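Local structure of NADPH-ferredoxin reductase FprA (Mycobacterium tuberculosis, 1LQT) at residues S14-A19 and V36-M41; I123-F128 and V319-Y324; A428-A433 and V442-L447. The protein uses FAD to transfer electrons between NADPH and ferredoxin, and may supply electrons to cytochrome P450 systems. One frame throughout, in Å; residues are numbered along the deposited sequence.

In the fold
The three contacts follow one another along the chain and none touches another. Contacts 1 and 2 belong to the two dinucleotide-binding sheets, their centres about 26 Å apart. In contact 1, Ser14 and Glu40 hold the pyrophosphate and adenosine ribose of FAD. In contact 2, the segment Ser321 to Gly323 runs along the modified NADP+, and Tyr324 touches FAD, so FAD reaches both contacts, whose nearest atoms are about 10 Å apart. Contact 3 is structural packing in the C-terminal helices; its centre lies about 22 Å from that of contact 1 and 25 Å from that of contact 2, and the Lys443 side chain stays about 11 Å from FAD.

Contact 1: residues S14-A19 and V36-M41; sequences SAFFAA and VDMLEM. With FAD (flavin-adenine dinucleotide), chain H.
Phe16 meets Met38 where the helix segment 14-19 lies on strand residues 36-40, running antiparallel to them at 175°, within the beta-alpha-beta unit of the Rossmann-type FAD-binding fold. The methyl group of Met38 sits almost exactly over the ring centre, CE 3.7 Å from the Phe16 centroid, a CH-pi contact. SD lies over the same face nearer the rim, 3.6 Å from Phe16 CZ, and adds a Met-aromatic contact. The chain of Met38 leaves the strand extended and turns only at its last torsion (chi3 -76°), which brings CE beneath the helix, 3.9 Å from Ala15 CB. Small residues suit this side of the helix: Ala15 leaves room for the methionine, and Ala19 CB rests 4.2 Å from Val36 CG1. Further out, Ile8 of strand 4-9 touches Ala15, Ala19 and Val36, while Phe67 stacks on Phe16.

On the FAD side of this packing, Ser14 near the helix start and Glu40 on the neighbouring segment both reach the cofactor. Ser14 grips one phosphate oxygen twice, through its backbone N and through OG, which is 2.7 Å from O1P. Glu40, steadied by Ser11 and the amide of Leu42, takes both hydroxyls of the adenosine ribose: OE1 accepts from O3B and OE2 from O2B, each at 2.7 Å.

Contact 2: residues I123-F128 and V319-Y324; sequences IAAVDF and VRSVGY. With ODP (4-oxo-nicotinamide-adenine dinucleotide phosphate), chain I.
Val319 and Arg320 pair in parallel with Ile123 and Ala124 at the edge of the parallel sheet of the Rossmann-type NADP-binding domain, which holds the modified NADP+, just where strand 122-124 gives way to helix 125-132. Two backbone bonds join them. Arg320 N donates to Ile123 O, and Ala125 N, in the first turn of the helix, donates to Arg320 O at 2.8 Å.

The tightest packing is at and just beyond the strand ends. Val126 drives CG2 onto the centre of the Tyr324 ring, 3.4 Å from its centroid and 2° off the normal, a CH-pi contact. With CG1 anti to the backbone N (chi1 178°), CG2 is the branch turned onto the ring, and CG1 stays 4.0 Å from Tyr324 CE2. On the Val319 face, branched and small side chains fit together: Val319 CG1 lies 4.0 Å from Ala125 CB, and Ser321 is compact enough to pass beside that methyl. Helix 157-167 covers this side through Val158.

The other sheet face is looser and more polar. Arg320 is extended from CG to NE, rising from the sheet, and turns one guanidinium face to Ala124 CB, while its NH2 pairs with Asp109. Water 1 meets the guanidinium edge, linking NH1 to Ile123 O. Past the strand ends, water 2 donates to Arg320 O and accepts from Val126 N.

After the strand, Val322 packs against the adenine of the dinucleotide, CG1 3.4 Å from its C4A. Gly323 has a positive phi at which a CB would press on the preceding carbonyl oxygen. The side chain of Tyr324, next in the chain, touches FAD, and water 3 lies 2.7 Å from Tyr324 OH while donating to Val126 O.

Contact 3: residues A428-A433 and V442-L447; sequences AFERAA and VKLASL
Glu430 ties helix 420-434 to the returning segment Val442 to Leu444 with both its backbone and its side chain. Near the helix end its carbonyl oxygen accepts Val442 N at 3.0 Å. The same oxygen receives a second, weak bond from Ala433 N.

The carboxylate serves the next amide but one. Glu430 leaves the helix with CG anti to its own carbonyl carbon (chi1 -67°) and runs extended across the backbone of Lys443, putting OE2 2.9 Å from Leu444 N. That bond is fairly straight, 163° at the hydrogen, but meets OE2 on its anti side and 33° out of the carboxylate plane. OE1 is engaged by two salt bridges, to Arg50 and to Arg441. These positive groups would be expected to stabilise the ionised form of this buried acid and, with the amide, probably restrict its rotation. A glutamate suits the site because its chain is long enough to span from the helix to the Leu444 amide.

Lys443 turns away from the helix, and its extended chain carries NZ to the carbonyl oxygens of Arg50 and Asn133; its charged end is not paired with Glu430. Apolar contacts lie on either side of the glutamate along the helix. Ala433 is small enough to admit the branched side chain of Val442, their CB atoms 3.9 Å apart, and at Phe429 the ring crosses the leucine side chain, CE2 3.8 Å from Leu444 CD2.

Leu444 also packs on Leu450 and Ile453 of helix 447-454, which Phe429 touches too through Ile453, while Val442 meets Asp180 of helix 180-186; the segment thus packs on helix 420-434, with helix 447-454 and helix 180-186 as further neighbours.

Contact 1: residues S14-A19 and V36-M41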
loop_
_atom_site.group_PDB
_atom_site.type_symbol
_atom_site.label_atom_id
_atom_site.label_comp_id
_atom_site.label_asym_id
_atom_site.label_seq_id
_atom_site.Cartn_x
_atom_site.Cartn_y
_atom_site.Cartn_z
ATOM N N SER A 14 -9.510 4.796 2.358
ATOM C CA SER A 14 -9.809 5.955 3.189
ATOM C C SER A 14 -10.714 6.943 2.450
ATOM O O SER A 14 -11.626 7.496 3.051
ATOM C CB SER A 14 -8.534 6.608 3.727
ATOM O OG SER A 14 -7.777 7.284 2.753
ATOM N N ALA A 15 -10.484 7.118 1.161
ATOM C CA ALA A 15 -11.340 7.957 0.331
ATOM C C ALA A 15 -12.775 7.456 0.318
ATOM O O ALA A 15 -13.716 8.230 0.471
ATOM C CB ALA A 15 -10.791 8.007 -1.069
ATOM N N PHE A 16 -12.945 6.155 0.085
ATOM C CA PHE A 16 -14.293 5.598 0.015
ATOM C C PHE A 16 -15.009 5.557 1.338
ATOM O O PHE A 16 -16.237 5.756 1.398
ATOM C CB PHE A 16 -14.302 4.230 -0.676
ATOM C CG PHE A 16 -14.443 4.357 -2.148
ATOM C CD1 PHE A 16 -15.691 4.643 -2.694
ATOM C CD2 PHE A 16 -13.361 4.218 -3.010
ATOM C CE1 PHE A 16 -15.837 4.796 -4.059
ATOM C CE2 PHE A 16 -13.529 4.393 -4.358
ATOM C CZ PHE A 16 -14.750 4.685 -4.873
ATOM N N PHE A 17 -14.278 5.336 2.428
ATOM C CA PHE A 17 -14.895 5.416 3.738
ATOM C C PHE A 17 -15.306 6.863 4.040
ATOM O O PHE A 17 -16.394 7.109 4.566
ATOM C CB PHE A 17 -13.971 4.862 4.820
ATOM C CG PHE A 17 -13.743 3.343 4.740
ATOM C CD1 PHE A 17 -14.763 2.450 4.531
ATOM C CD2 PHE A 17 -12.477 2.835 4.930
ATOM C CE1 PHE A 17 -14.514 1.106 4.480
ATOM C CE2 PHE A 17 -12.260 1.470 4.893
ATOM C CZ PHE A 17 -13.265 0.635 4.680
ATOM N N ALA A 18 -14.472 7.813 3.658
ATOM C CA ALA A 18 -14.840 9.218 3.838
ATOM C C ALA A 18 -16.098 9.552 3.035
ATOM O O ALA A 18 -16.999 10.214 3.525
ATOM C CB ALA A 18 -13.686 10.119 3.444
ATOM N N ALA A 19 -16.127 9.094 1.779
ATOM C CA ALA A 19 -17.291 9.348 0.935
ATOM C C ALA A 19 -18.548 8.801 1.577
ATOM O O ALA A 19 -19.585 9.477 1.638
ATOM C CB ALA A 19 -17.088 8.753 -0.443
ATOM N N VAL A 36 -20.242 14.652 -3.702
ATOM C CA VAL A 36 -18.861 14.204 -3.577
ATOM C C VAL A 36 -18.252 13.924 -4.941
ATOM O O VAL A 36 -18.788 13.128 -5.696
ATOM C CB VAL A 36 -18.825 12.912 -2.734
ATOM C CG1 VAL A 36 -17.400 12.322 -2.681
ATOM C CG2 VAL A 36 -19.384 13.137 -1.361
ATOM N N ASP A 37 -17.151 14.593 -5.257
ATOM C CA ASP A 37 -16.353 14.352 -6.449
ATOM C C ASP A 37 -15.039 13.750 -5.992
ATOM O O ASP A 37 -14.329 14.321 -5.176
ATOM C CB ASP A 37 -16.067 15.652 -7.192
ATOM C CG ASP A 37 -17.254 16.208 -7.939
ATOM O OD1 ASP A 37 -18.232 15.468 -8.137
ATOM O OD2 ASP A 37 -17.200 17.388 -8.339
ATOM N N MET A 38 -14.716 12.594 -6.537
ATOM C CA MET A 38 -13.505 11.867 -6.217
ATOM C C MET A 38 -12.562 11.927 -7.389
ATOM O O MET A 38 -12.922 11.531 -8.491
ATOM C CB MET A 38 -13.883 10.432 -5.882
ATOM C CG MET A 38 -12.728 9.590 -5.481
ATOM S SD MET A 38 -13.224 7.913 -4.963
ATOM C CE MET A 38 -13.894 8.168 -3.377
ATOM N N LEU A 39 -11.368 12.462 -7.156
ATOM C CA LEU A 39 -10.340 12.646 -8.162
ATOM C C LEU A 39 -9.222 11.676 -7.907
ATOM O O LEU A 39 -8.644 11.677 -6.836
ATOM C CB LEU A 39 -9.763 14.072 -8.051
ATOM C CG LEU A 39 -10.795 15.206 -8.070
ATOM C CD1 LEU A 39 -10.023 16.548 -8.149
ATOM C CD2 LEU A 39 -11.831 15.104 -9.059
ATOM N N GLU A 40 -8.882 10.879 -8.896
ATOM C CA GLU A 40 -7.921 9.800 -8.745
ATOM C C GLU A 40 -6.861 9.890 -9.821
ATOM O O GLU A 40 -7.152 10.021 -11.001
ATOM C CB GLU A 40 -8.645 8.463 -8.835
ATOM C CG GLU A 40 -7.744 7.241 -9.059
ATOM C CD GLU A 40 -6.700 7.033 -7.976
ATOM O OE1 GLU A 40 -7.065 7.119 -6.786
ATOM O OE2 GLU A 40 -5.528 6.781 -8.345
ATOM N N MET A 41 -5.621 9.771 -9.377
ATOM C CA MET A 41 -4.440 9.811 -10.220
ATOM C C MET A 41 -4.418 8.781 -11.370
ATOM O O MET A 41 -3.977 9.074 -12.467
ATOM C CB MET A 41 -3.237 9.555 -9.285
ATOM C CG MET A 41 -1.923 9.282 -10.023
ATOM S SD MET A 41 -0.482 9.590 -9.015
ATOM C CE MET A 41 -0.471 8.083 -7.805
HETATM P PA FAD H . -4.289 3.972 -0.808
HETATM O O1A FAD H . -2.851 3.965 -1.137
HETATM O O2A FAD H . -5.056 2.701 -0.803
HETATM O O5B FAD H . -5.043 4.951 -1.824
HETATM C C5B FAD H . -4.447 6.202 -2.187
HETATM C C4B FAD H . -5.051 6.595 -3.530
HETATM O O4B FAD H . -4.701 7.957 -3.763
HETATM C C3B FAD H . -4.517 5.785 -4.717
HETATM O O3B FAD H . -5.550 5.317 -5.553
HETATM C C2B FAD H . -3.604 6.766 -5.403
HETATM O O2B FAD H . -3.377 6.538 -6.775
HETATM C C1B FAD H . -4.311 8.097 -5.115
HETATM N N9A FAD H . -3.463 9.276 -5.224
HETATM C C8A FAD H . -2.226 9.440 -4.662
HETATM N N7A FAD H . -1.713 10.635 -4.927
HETATM C C5A FAD H . -2.653 11.253 -5.729
HETATM C C6A FAD H . -2.668 12.513 -6.331
HETATM N N6A FAD H . -1.712 13.417 -6.184
HETATM N N1A FAD H . -3.771 12.830 -7.064
HETATM C C2A FAD H . -4.787 11.932 -7.173
HETATM N N3A FAD H . -4.838 10.713 -6.620
HETATM C C4A FAD H . -3.746 10.420 -5.907
HETATM N N1 FAD H . -4.776 -4.431 4.103
HETATM C C2 FAD H . -5.611 -5.481 4.344
HETATM O O2 FAD H . -6.591 -5.356 5.054
HETATM N N3 FAD H . -5.312 -6.713 3.786
HETATM C C4 FAD H . -4.271 -6.933 2.932
HETATM O O4 FAD H . -4.078 -8.063 2.430
HETATM C C4X FAD H . -3.449 -5.837 2.647
HETATM N N5 FAD H . -2.390 -5.967 1.775
HETATM C C5X FAD H . -1.570 -4.895 1.537
HETATM C C6 FAD H . -0.496 -5.027 0.692
HETATM C C7 FAD H . 0.405 -3.999 0.478
HETATM C C7M FAD H . 1.556 -4.183 -0.472
HETATM C C8 FAD H . 0.180 -2.778 1.126
HETATM C C8M FAD H . 1.138 -1.632 0.951
HETATM C C9 FAD H . -0.917 -2.619 1.969
HETATM C C9A FAD H . -1.803 -3.665 2.188
HETATM N N10 FAD H . -2.898 -3.535 3.048
HETATM C C10 FAD H . -3.732 -4.605 3.259
HETATM C "C1'" FAD H . -3.224 -2.242 3.716
HETATM C "C2'" FAD H . -4.130 -1.376 2.842
HETATM O "O2'" FAD H . -3.611 -1.377 1.536
HETATM C "C3'" FAD H . -4.170 0.060 3.400
HETATM O "O3'" FAD H . -4.724 0.076 4.712
HETATM C "C4'" FAD H . -5.059 1.036 2.631
HETATM O "O4'" FAD H . -5.048 0.763 1.233
HETATM C "C5'" FAD H . -4.616 2.477 2.884
HETATM O "O5'" FAD H . -5.637 3.291 2.294
HETATM P P FAD H . -5.427 4.787 1.809
HETATM O O1P FAD H . -6.760 5.189 1.307
HETATM O O2P FAD H . -4.780 5.653 2.841
HETATM O O3P FAD H . -4.374 4.723 0.625
#

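Contact 2: residues I123-F128 and V319-Y324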
loop_
_atom_site.group_PDB
_atom_site.type_symbol
_atom_site.label_atom_id
_atom_site.label_comp_id
_atom_site.label_asym_id
_atom_site.label_seq_id
_atom_site.Cartn_x
_atom_site.Cartn_y
_atom_site.Cartn_z
ATOM N N ILE A 123 15.840 -2.829 -4.911
ATOM C CA ILE A 123 14.584 -2.124 -5.117
ATOM C C ILE A 123 13.781 -2.112 -3.841
ATOM O O ILE A 123 14.099 -2.822 -2.904
ATOM C CB ILE A 123 13.769 -2.757 -6.282
ATOM C CG1 ILE A 123 13.336 -4.182 -5.956
ATOM C CG2 ILE A 123 14.549 -2.699 -7.557
ATOM C CD1 ILE A 123 12.497 -4.819 -7.052
ATOM N N ALA A 124 12.732 -1.298 -3.823
ATOM C CA ALA A 124 11.783 -1.296 -2.731
ATOM C C ALA A 124 10.636 -2.219 -3.013
ATOM O O ALA A 124 10.265 -2.468 -4.151
ATOM C CB ALA A 124 11.235 0.111 -2.479
ATOM N N ALA A 125 10.011 -2.694 -1.958
ATOM C CA ALA A 125 8.788 -3.425 -2.111
ATOM C C ALA A 125 7.724 -2.596 -2.813
ATOM O O ALA A 125 6.939 -3.128 -3.590
ATOM C CB ALA A 125 8.274 -3.964 -0.782
ATOM N N VAL A 126 7.682 -1.291 -2.536
ATOM C CA VAL A 126 6.722 -0.452 -3.256
ATOM C C VAL A 126 6.815 -0.720 -4.773
ATOM O O VAL A 126 5.815 -0.889 -5.459
ATOM C CB VAL A 126 6.975 1.036 -2.978
ATOM C CG1 VAL A 126 6.004 1.891 -3.766
ATOM C CG2 VAL A 126 6.828 1.316 -1.485
ATOM N N ASP A 127 8.032 -0.693 -5.295
ATOM C CA ASP A 127 8.236 -0.844 -6.717
ATOM C C ASP A 127 8.016 -2.293 -7.172
ATOM O O ASP A 127 7.516 -2.501 -8.263
ATOM C CB ASP A 127 9.613 -0.369 -7.149
ATOM C CG ASP A 127 9.856 1.075 -6.845
ATOM O OD1 ASP A 127 9.842 1.473 -5.639
ATOM O OD2 ASP A 127 10.114 1.882 -7.760
ATOM N N PHE A 128 8.406 -3.287 -6.381
ATOM C CA PHE A 128 8.198 -4.668 -6.752
ATOM C C PHE A 128 6.725 -5.039 -6.775
ATOM O O PHE A 128 6.247 -5.650 -7.726
ATOM C CB PHE A 128 8.994 -5.582 -5.810
ATOM C CG PHE A 128 8.936 -7.025 -6.216
ATOM C CD1 PHE A 128 9.487 -7.448 -7.392
ATOM C CD2 PHE A 128 8.354 -7.964 -5.391
ATOM C CE1 PHE A 128 9.425 -8.785 -7.771
ATOM C CE2 PHE A 128 8.307 -9.285 -5.784
ATOM C CZ PHE A 128 8.823 -9.665 -6.960
ATOM N N VAL A 319 15.160 -6.681 -1.983
ATOM C CA VAL A 319 13.933 -5.911 -1.908
ATOM C C VAL A 319 13.809 -5.380 -0.489
ATOM O O VAL A 319 13.719 -6.134 0.464
ATOM C CB VAL A 319 12.696 -6.741 -2.225
ATOM C CG1 VAL A 319 11.445 -5.864 -2.195
ATOM C CG2 VAL A 319 12.826 -7.428 -3.576
ATOM N N ARG A 320 13.837 -4.062 -0.352
ATOM C CA ARG A 320 13.629 -3.443 0.952
ATOM C C ARG A 320 12.131 -3.289 1.187
ATOM O O ARG A 320 11.450 -2.593 0.445
ATOM C CB ARG A 320 14.379 -2.123 1.110
ATOM C CG ARG A 320 13.957 -1.006 0.164
ATOM C CD ARG A 320 14.733 0.267 0.381
ATOM N NE ARG A 320 14.363 1.287 -0.581
ATOM C CZ ARG A 320 14.880 1.386 -1.787
ATOM N NH1 ARG A 320 15.777 0.533 -2.266
ATOM N NH2 ARG A 320 14.493 2.379 -2.568
ATOM N N SER A 321 11.630 -3.951 2.218
ATOM C CA SER A 321 10.239 -3.821 2.646
ATOM C C SER A 321 10.231 -3.192 4.023
ATOM O O SER A 321 9.837 -3.795 5.010
ATOM C CB SER A 321 9.515 -5.169 2.581
ATOM O OG SER A 321 8.130 -4.960 2.767
ATOM N N VAL A 322 10.699 -1.958 4.061
ATOM C CA VAL A 322 10.883 -1.248 5.313
ATOM C C VAL A 322 9.899 -0.114 5.466
ATOM O O VAL A 322 10.125 0.825 6.230
ATOM C CB VAL A 322 12.340 -0.871 5.585
ATOM C CG1 VAL A 322 13.188 -2.114 5.623
ATOM C CG2 VAL A 322 12.903 0.126 4.562
ATOM N N GLY A 323 8.796 -0.219 4.747
ATOM C CA GLY A 323 7.686 0.712 4.837
ATOM C C GLY A 323 7.486 1.514 3.586
ATOM O O GLY A 323 8.422 1.841 2.863
ATOM N N TYR A 324 6.219 1.801 3.335
ATOM C CA TYR A 324 5.824 2.791 2.337
ATOM C C TYR A 324 6.088 4.192 2.948
ATOM O O TYR A 324 6.376 4.308 4.123
ATOM C CB TYR A 324 4.358 2.602 1.945
ATOM C CG TYR A 324 4.139 1.473 0.949
ATOM C CD1 TYR A 324 4.617 0.175 1.143
ATOM C CD2 TYR A 324 3.412 1.710 -0.202
ATOM C CE1 TYR A 324 4.416 -0.816 0.186
ATOM C CE2 TYR A 324 3.190 0.713 -1.165
ATOM C CZ TYR A 324 3.705 -0.530 -0.975
ATOM O OH TYR A 324 3.535 -1.539 -1.886
HETATM O O1X ODP I . 12.160 -2.675 13.818
HETATM P P2B ODP I . 10.892 -2.270 13.131
HETATM O O2X ODP I . 9.635 -2.792 13.795
HETATM O O3X ODP I . 10.803 -0.775 12.873
HETATM O O2B ODP I . 11.012 -3.007 11.701
HETATM C C2B ODP I . 10.236 -2.618 10.571
HETATM C C3B ODP I . 9.105 -3.555 10.215
HETATM O O3B ODP I . 9.510 -4.904 10.394
HETATM C C1B ODP I . 11.082 -2.688 9.352
HETATM N N9A ODP I . 12.084 -1.666 9.186
HETATM C C8A ODP I . 11.914 -0.305 9.129
HETATM N N7A ODP I . 13.052 0.324 8.902
HETATM C C5A ODP I . 14.016 -0.650 8.799
HETATM C C4A ODP I . 13.409 -1.893 8.987
HETATM N N3A ODP I . 14.047 -3.089 8.937
HETATM C C2A ODP I . 15.367 -2.994 8.704
HETATM N N1A ODP I . 16.041 -1.827 8.497
HETATM C C6A ODP I . 15.368 -0.639 8.542
HETATM N N6A ODP I . 16.066 0.471 8.264
HETATM O O4B ODP I . 10.139 -2.597 8.299
HETATM C C4B ODP I . 8.954 -3.291 8.716
HETATM C C5B ODP I . 7.753 -2.460 8.375
HETATM O O5B ODP I . 6.607 -3.240 8.625
HETATM P PA ODP I . 5.170 -2.546 8.601
HETATM O O1A ODP I . 4.187 -3.553 8.994
HETATM O O2A ODP I . 5.184 -1.264 9.336
HETATM O O3 ODP I . 5.025 -2.129 7.066
HETATM P PN ODP I . 4.616 -2.963 5.728
HETATM O O1N ODP I . 5.149 -4.342 5.776
HETATM O O2N ODP I . 4.993 -2.048 4.631
HETATM O O5D ODP I . 3.049 -3.084 5.851
HETATM C C5D ODP I . 2.251 -1.873 5.810
HETATM C C4D ODP I . 0.895 -2.174 6.410
HETATM O O4D ODP I . 0.077 -2.933 5.528
HETATM C C1D ODP I . -0.394 -4.099 6.209
HETATM C C2D ODP I . 0.564 -4.311 7.304
HETATM O O2D ODP I . 0.179 -5.227 8.264
HETATM C C3D ODP I . 0.988 -2.951 7.718
HETATM O O3D ODP I . 0.052 -2.463 8.656
HETATM N N1N ODP I . -0.713 -5.153 5.313
HETATM C C2N ODP I . -1.636 -6.126 5.758
HETATM C C3N ODP I . -1.662 -7.323 5.124
HETATM C C7N ODP I . -2.674 -8.310 5.724
HETATM N N7N ODP I . -2.719 -9.486 5.152
HETATM O O7N ODP I . -3.349 -7.932 6.706
HETATM C C4N ODP I . -0.804 -7.677 4.072
HETATM O O99 ODP I . -0.783 -8.820 3.522
HETATM C C5N ODP I . 0.162 -6.654 3.647
HETATM C C6N ODP I . 0.196 -5.403 4.302
HETATM O O HOH W 1 16.704 -2.176 -1.551
HETATM O O HOH W 2 8.698 -0.901 0.429
HETATM O O HOH W 3 3.265 -0.486 -4.408
#

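Contact 3: residues A428-A433 and V442-L447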
loop_
_atom_site.group_PDB
_atom_site.type_symbol
_atom_site.label_atom_id
_atom_site.label_comp_id
_atom_site.label_asym_id
_atom_site.label_seq_id
_atom_site.Cartn_x
_atom_site.Cartn_y
_atom_site.Cartn_z
ATOM N N ALA A 428 -14.648 -4.160 -17.015
ATOM C CA ALA A 428 -15.226 -5.245 -17.769
ATOM C C ALA A 428 -14.210 -5.880 -18.702
ATOM O O ALA A 428 -14.189 -7.105 -18.853
ATOM C CB ALA A 428 -16.423 -4.732 -18.542
ATOM N N PHE A 429 -13.405 -5.061 -19.348
ATOM C CA PHE A 429 -12.374 -5.574 -20.240
ATOM C C PHE A 429 -11.419 -6.487 -19.493
ATOM O O PHE A 429 -11.100 -7.579 -19.952
ATOM C CB PHE A 429 -11.645 -4.376 -20.846
ATOM C CG PHE A 429 -10.658 -4.712 -21.927
ATOM C CD1 PHE A 429 -10.980 -4.541 -23.271
ATOM C CD2 PHE A 429 -9.380 -5.169 -21.617
ATOM C CE1 PHE A 429 -10.067 -4.798 -24.254
ATOM C CE2 PHE A 429 -8.488 -5.446 -22.598
ATOM C CZ PHE A 429 -8.834 -5.262 -23.920
ATOM N N GLU A 430 -10.936 -6.038 -18.347
ATOM C CA GLU A 430 -9.969 -6.793 -17.583
ATOM C C GLU A 430 -10.555 -8.099 -17.086
ATOM O O GLU A 430 -9.934 -9.142 -17.171
ATOM C CB GLU A 430 -9.447 -5.949 -16.427
ATOM C CG GLU A 430 -8.619 -4.746 -16.837
ATOM C CD GLU A 430 -8.029 -4.018 -15.647
ATOM O OE1 GLU A 430 -8.615 -4.120 -14.541
ATOM O OE2 GLU A 430 -6.979 -3.364 -15.801
ATOM N N ARG A 431 -11.769 -8.048 -16.563
ATOM C CA ARG A 431 -12.399 -9.258 -16.061
ATOM C C ARG A 431 -12.641 -10.268 -17.171
ATOM O O ARG A 431 -12.400 -11.447 -17.010
ATOM C CB ARG A 431 -13.673 -8.957 -15.276
ATOM C CG ARG A 431 -13.431 -8.364 -13.909
ATOM C CD ARG A 431 -14.682 -8.145 -13.078
ATOM N NE ARG A 431 -15.400 -6.965 -13.519
ATOM C CZ ARG A 431 -16.455 -6.951 -14.325
ATOM N NH1 ARG A 431 -16.998 -8.068 -14.801
ATOM N NH2 ARG A 431 -16.955 -5.791 -14.661
ATOM N N ALA A 432 -13.124 -9.795 -18.318
ATOM C CA ALA A 432 -13.382 -10.701 -19.441
ATOM C C ALA A 432 -12.090 -11.284 -19.985
ATOM O O ALA A 432 -12.096 -12.370 -20.545
ATOM C CB ALA A 432 -14.152 -9.985 -20.538
ATOM N N ALA A 433 -10.976 -10.581 -19.835
ATOM C CA ALA A 433 -9.694 -11.097 -20.248
ATOM C C ALA A 433 -9.240 -12.242 -19.354
ATOM O O ALA A 433 -8.594 -13.157 -19.806
ATOM C CB ALA A 433 -8.663 -9.991 -20.256
ATOM N N VAL A 442 -7.263 -9.855 -16.059
ATOM C CA VAL A 442 -5.909 -9.557 -16.542
ATOM C C VAL A 442 -5.870 -8.068 -16.666
ATOM O O VAL A 442 -6.639 -7.484 -17.412
ATOM C CB VAL A 442 -5.559 -10.246 -17.879
ATOM C CG1 VAL A 442 -4.165 -9.884 -18.290
ATOM C CG2 VAL A 442 -5.741 -11.729 -17.793
ATOM N N LYS A 443 -4.993 -7.440 -15.905
ATOM C CA LYS A 443 -4.929 -6.004 -15.840
ATOM C C LYS A 443 -4.207 -5.383 -17.005
ATOM O O LYS A 443 -3.225 -5.896 -17.508
ATOM C CB LYS A 443 -4.243 -5.575 -14.549
ATOM C CG LYS A 443 -5.038 -5.859 -13.305
ATOM C CD LYS A 443 -4.255 -5.477 -12.071
ATOM C CE LYS A 443 -5.029 -5.736 -10.824
ATOM N NZ LYS A 443 -4.167 -5.478 -9.598
ATOM N N LEU A 444 -4.710 -4.210 -17.391
ATOM C CA LEU A 444 -4.039 -3.336 -18.337
ATOM C C LEU A 444 -2.957 -2.602 -17.515
ATOM O O LEU A 444 -3.259 -1.893 -16.553
ATOM C CB LEU A 444 -5.062 -2.378 -18.930
ATOM C CG LEU A 444 -6.126 -3.063 -19.789
ATOM C CD1 LEU A 444 -7.304 -2.156 -19.972
ATOM C CD2 LEU A 444 -5.547 -3.452 -21.139
ATOM N N ALA A 445 -1.699 -2.796 -17.897
ATOM C CA ALA A 445 -0.568 -2.490 -17.030
ATOM C C ALA A 445 0.144 -1.178 -17.317
ATOM O O ALA A 445 1.095 -0.837 -16.633
ATOM C CB ALA A 445 0.439 -3.634 -17.072
ATOM N N SER A 446 -0.317 -0.453 -18.322
ATOM C CA SER A 446 0.250 0.844 -18.663
ATOM C C SER A 446 -0.863 1.865 -18.818
ATOM O O SER A 446 -1.994 1.515 -19.135
ATOM C CB SER A 446 1.037 0.788 -19.983
ATOM O OG SER A 446 0.191 0.551 -21.090
ATOM N N LEU A 447 -0.514 3.138 -18.648
ATOM C CA LEU A 447 -1.461 4.196 -18.871
ATOM C C LEU A 447 -1.976 4.142 -20.304
ATOM O O LEU A 447 -3.156 4.287 -20.540
ATOM C CB LEU A 447 -0.826 5.552 -18.586
ATOM C CG LEU A 447 -1.765 6.747 -18.752
ATOM C CD1 LEU A 447 -2.994 6.646 -17.886
ATOM C CD2 LEU A 447 -1.001 8.023 -18.469
#